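Local coordinates for putative tetR-family transcriptional regulator (Streptomyces coelicolor, PDB 3FIW), which probably binds cis-regulatory DNA as a dimeric transcriptional repressor of the TetR family, at residues A[138-142]-A[143-147]; A[92-96]-A[97-101]. All coordinates share one frame; numbering follows the deposited sequence.

Following the chain from its N terminus, interaction 2 comes first: residues 92-101 run from the loop after helix 82-85 into the first turns of helix 96-112. Interaction 1, residues 138-147, follows where helix 130-142 ends and the chain turns into helix 147-170. Each closes a short local turn, and the two stand in series, neither nested nor crossed. Their centres lie about 10 Å apart, and Trp96 of the earlier turn packs on Phe139, Leu140 and Ser143 of the later one. Together they join the start of helix 96-112 to the junction of helices 130-142 and 147-170 in the TetR-like C-terminal region, and both reach the second subunit.

Interaction 1 of 2, residues A[138-142]-A[143-147]; sequences DFLVA and SGVPE
Ser143 folds its hydroxyl back on Phe139, OG lying 2.5 Å from Phe139 O in an unusually short hydrogen bond. The same OG stands 3.6 Å above the centre of the Phe139 ring plane, so one face of the phenyl group covers the polar atom. With OG beside its own backbone N (chi1 -54°), the hydroxyl reaches the carbonyl of the preceding turn, to which Ser143 N adds a weak bond. Gly144 then takes the chain out of helical geometry with a positive phi of 100°, where a side chain would collide with the Ser143 carbonyl. Its N donates to Val141 O (3.0 Å), while Val145 N donates to Leu140 O (3.0 Å); these two bonds make a Schellman motif closing helix 130-142. Val145 lies side by side with Leu140, CG2 meeting Leu140 CD2 at 4.1 Å, and it also packs on Val208 of the second subunit. Val145 O also receives a nearly straight CA-H...O contact from Val141 CA (3.4 Å). Pro146 holds the N-cap position of helix 147-170. In the first turn of that helix, Glu147 CB rests 4.0 Å from Val141 CG2, and the Glu147 carboxylate extends to a salt bridge with Arg134.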
# COMPACT_ATOMS: atom_id res chain seq x y z
N ASP A 138 0.48 -25.32 1.21
CA ASP A 138 0.87 -26.74 1.15
C ASP A 138 1.79 -27.03 -0.01
O ASP A 138 2.79 -27.74 0.14
CB ASP A 138 -0.36 -27.65 1.03
CG ASP A 138 -1.11 -27.81 2.36
OD1 ASP A 138 -2.30 -28.24 2.32
OD2 ASP A 138 -0.49 -27.50 3.42
N PHE A 139 1.47 -26.48 -1.18
CA PHE A 139 2.33 -26.57 -2.34
C PHE A 139 3.75 -26.05 -2.09
O PHE A 139 4.72 -26.68 -2.54
CB PHE A 139 1.71 -25.82 -3.52
CG PHE A 139 2.64 -25.63 -4.66
CD1 PHE A 139 2.94 -26.71 -5.52
CD2 PHE A 139 3.28 -24.41 -4.85
CE1 PHE A 139 3.84 -26.54 -6.60
CE2 PHE A 139 4.15 -24.21 -5.91
CZ PHE A 139 4.44 -25.29 -6.81
N LEU A 140 3.87 -24.90 -1.42
CA LEU A 140 5.17 -24.28 -1.14
C LEU A 140 5.94 -25.14 -0.14
O LEU A 140 7.15 -25.35 -0.26
CB LEU A 140 5.00 -22.84 -0.62
CG LEU A 140 4.68 -21.72 -1.63
CD1 LEU A 140 4.40 -20.41 -0.93
CD2 LEU A 140 5.86 -21.55 -2.64
N VAL A 141 5.25 -25.63 0.87
CA VAL A 141 5.86 -26.55 1.85
C VAL A 141 6.29 -27.86 1.17
O VAL A 141 7.42 -28.31 1.37
CB VAL A 141 4.92 -26.84 3.03
CG1 VAL A 141 5.51 -27.94 3.99
CG2 VAL A 141 4.55 -25.54 3.78
N ALA A 142 5.41 -28.47 0.37
CA ALA A 142 5.78 -29.69 -0.35
C ALA A 142 6.89 -29.47 -1.40
O ALA A 142 7.51 -30.42 -1.84
CB ALA A 142 4.56 -30.40 -0.95
N SER A 143 7.15 -28.22 -1.77
CA SER A 143 8.22 -27.89 -2.71
C SER A 143 9.55 -27.68 -1.97
O SER A 143 10.59 -27.47 -2.59
CB SER A 143 7.86 -26.65 -3.54
OG SER A 143 6.59 -26.83 -4.16
N GLY A 144 9.52 -27.75 -0.65
CA GLY A 144 10.74 -27.58 0.11
C GLY A 144 10.95 -26.21 0.71
O GLY A 144 11.94 -26.01 1.41
N VAL A 145 10.06 -25.24 0.43
CA VAL A 145 10.06 -23.97 1.16
C VAL A 145 9.64 -24.18 2.63
O VAL A 145 8.55 -24.69 2.90
CB VAL A 145 9.14 -22.86 0.48
CG1 VAL A 145 9.31 -21.52 1.17
CG2 VAL A 145 9.39 -22.74 -1.05
N PRO A 146 10.50 -23.81 3.60
CA PRO A 146 10.14 -23.97 5.02
C PRO A 146 8.91 -23.14 5.34
O PRO A 146 8.82 -22.01 4.87
CB PRO A 146 11.37 -23.42 5.75
CG PRO A 146 12.49 -23.55 4.75
CD PRO A 146 11.84 -23.22 3.45
N GLU A 147 7.96 -23.68 6.10
CA GLU A 147 6.64 -23.08 6.28
C GLU A 147 6.60 -21.61 6.73
O GLU A 147 5.84 -20.83 6.18
CB GLU A 147 5.75 -23.90 7.23
CG GLU A 147 4.49 -23.11 7.60
CD GLU A 147 3.23 -23.94 7.61
OE1 GLU A 147 3.32 -25.11 8.06
OE2 GLU A 147 2.16 -23.43 7.19

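Interaction 2 of 2, residues A[92-96]-A[97-101]; sequences PGEDW and HGWFL
Trp96 lays its indole over the backbone of His97, the residue that follows it in the first turn of helix 96-112. From CB, CG is set between the backbone N and carbonyl carbon (chi1 77°), which brings the ring forward over the His97 backbone. CG, CD1 and CD2 ride over His97 N; CE2 and CE3 also lie over this backbone, CE3 3.5 Å from His97 CA, and that CA makes a CH-pi contact 3.7 Å from the centroid of the six-membered ring. His97 CB stands 4.0 Å above the Trp96 indole plane, over its centre. CZ3 meets Phe100 CB at 4.0 Å. The imidazole of His97 is nearly parallel to the indole but slid aside, with little overlap. Were Trp96 an alanine, His97 CA is likely to lose its CH-pi face and Phe100 CB its aromatic neighbour. Asp95 is the N-cap: OD1 takes a weak bond from His97 N (3.2 Å) and OD2 another from Gly98 N (3.0 Å), so both carboxylate oxygens serve the first turn. Beyond the turn, Trp96 packs against Val145 in the loop after helix 130-142, Phe100 faces helix 147-170, and both touch the second subunit.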
# COMPACT_ATOMS: atom_id res chain seq x y z
N PRO A 92 1.78 -30.00 -7.43
CA PRO A 92 2.99 -30.79 -7.20
C PRO A 92 3.79 -31.09 -8.46
O PRO A 92 3.24 -31.54 -9.49
CB PRO A 92 2.43 -32.09 -6.61
CG PRO A 92 1.40 -31.55 -5.71
CD PRO A 92 0.73 -30.39 -6.46
N GLY A 93 5.08 -30.82 -8.37
CA GLY A 93 5.93 -31.02 -9.51
C GLY A 93 6.17 -29.71 -10.22
O GLY A 93 7.18 -29.59 -10.91
N GLU A 94 5.27 -28.72 -10.10
CA GLU A 94 5.58 -27.50 -10.82
C GLU A 94 6.56 -26.67 -10.03
O GLU A 94 6.70 -26.84 -8.81
CB GLU A 94 4.38 -26.72 -11.35
CG GLU A 94 3.62 -25.93 -10.36
CD GLU A 94 2.50 -25.16 -11.01
OE1 GLU A 94 2.74 -24.01 -11.48
OE2 GLU A 94 1.37 -25.69 -11.04
N ASP A 95 7.29 -25.84 -10.78
CA ASP A 95 8.35 -25.00 -10.25
C ASP A 95 7.69 -24.01 -9.27
O ASP A 95 6.89 -23.15 -9.69
CB ASP A 95 9.07 -24.29 -11.41
CG ASP A 95 10.02 -23.22 -10.93
OD1 ASP A 95 10.62 -23.42 -9.85
OD2 ASP A 95 10.17 -22.18 -11.64
N TRP A 96 8.01 -24.16 -7.98
CA TRP A 96 7.38 -23.38 -6.94
C TRP A 96 7.80 -21.93 -7.12
O TRP A 96 7.11 -21.07 -6.65
CB TRP A 96 7.80 -23.83 -5.54
CG TRP A 96 9.21 -23.36 -5.13
CD1 TRP A 96 10.37 -24.11 -5.15
CD2 TRP A 96 9.59 -22.04 -4.68
NE1 TRP A 96 11.41 -23.36 -4.74
CE2 TRP A 96 10.98 -22.08 -4.45
CE3 TRP A 96 8.89 -20.82 -4.47
CZ2 TRP A 96 11.70 -20.94 -4.01
CZ3 TRP A 96 9.60 -19.68 -4.03
CH2 TRP A 96 11.01 -19.76 -3.80
N HIS A 97 8.96 -21.71 -7.74
CA HIS A 97 9.61 -20.41 -7.86
C HIS A 97 8.86 -19.55 -8.87
O HIS A 97 8.51 -18.43 -8.55
CB HIS A 97 11.10 -20.58 -8.22
CG HIS A 97 11.90 -19.32 -8.14
ND1 HIS A 97 11.38 -18.07 -8.44
CD2 HIS A 97 13.21 -19.11 -7.86
CE1 HIS A 97 12.34 -17.16 -8.33
NE2 HIS A 97 13.45 -17.76 -7.95
N GLY A 98 8.66 -20.07 -10.08
CA GLY A 98 7.86 -19.45 -11.13
C GLY A 98 6.40 -19.27 -10.76
O GLY A 98 5.81 -18.25 -11.11
N TRP A 99 5.81 -20.24 -10.06
CA TRP A 99 4.47 -20.10 -9.55
C TRP A 99 4.39 -18.95 -8.55
O TRP A 99 3.49 -18.11 -8.62
CB TRP A 99 3.97 -21.36 -8.86
CG TRP A 99 2.61 -21.10 -8.18
CD1 TRP A 99 1.37 -21.21 -8.76
CD2 TRP A 99 2.39 -20.62 -6.83
NE1 TRP A 99 0.39 -20.85 -7.85
CE2 TRP A 99 0.98 -20.51 -6.66
CE3 TRP A 99 3.22 -20.31 -5.76
CZ2 TRP A 99 0.41 -20.08 -5.47
CZ3 TRP A 99 2.66 -19.88 -4.57
CH2 TRP A 99 1.27 -19.77 -4.43
N PHE A 100 5.33 -18.89 -7.62
CA PHE A 100 5.32 -17.76 -6.66
C PHE A 100 5.25 -16.38 -7.35
O PHE A 100 4.42 -15.54 -7.03
CB PHE A 100 6.52 -17.83 -5.69
CG PHE A 100 6.44 -16.84 -4.57
CD1 PHE A 100 5.87 -17.19 -3.36
CD2 PHE A 100 6.90 -15.55 -4.73
CE1 PHE A 100 5.78 -16.28 -2.35
CE2 PHE A 100 6.81 -14.64 -3.72
CZ PHE A 100 6.26 -15.00 -2.53
N LEU A 101 6.14 -16.17 -8.30
CA LEU A 101 6.09 -14.95 -9.09
C LEU A 101 4.75 -14.79 -9.76
O LEU A 101 4.17 -13.71 -9.72
CB LEU A 101 7.21 -14.97 -10.14
CG LEU A 101 8.64 -15.03 -9.54
CD1 LEU A 101 9.64 -15.18 -10.67
CD2 LEU A 101 8.97 -13.81 -8.72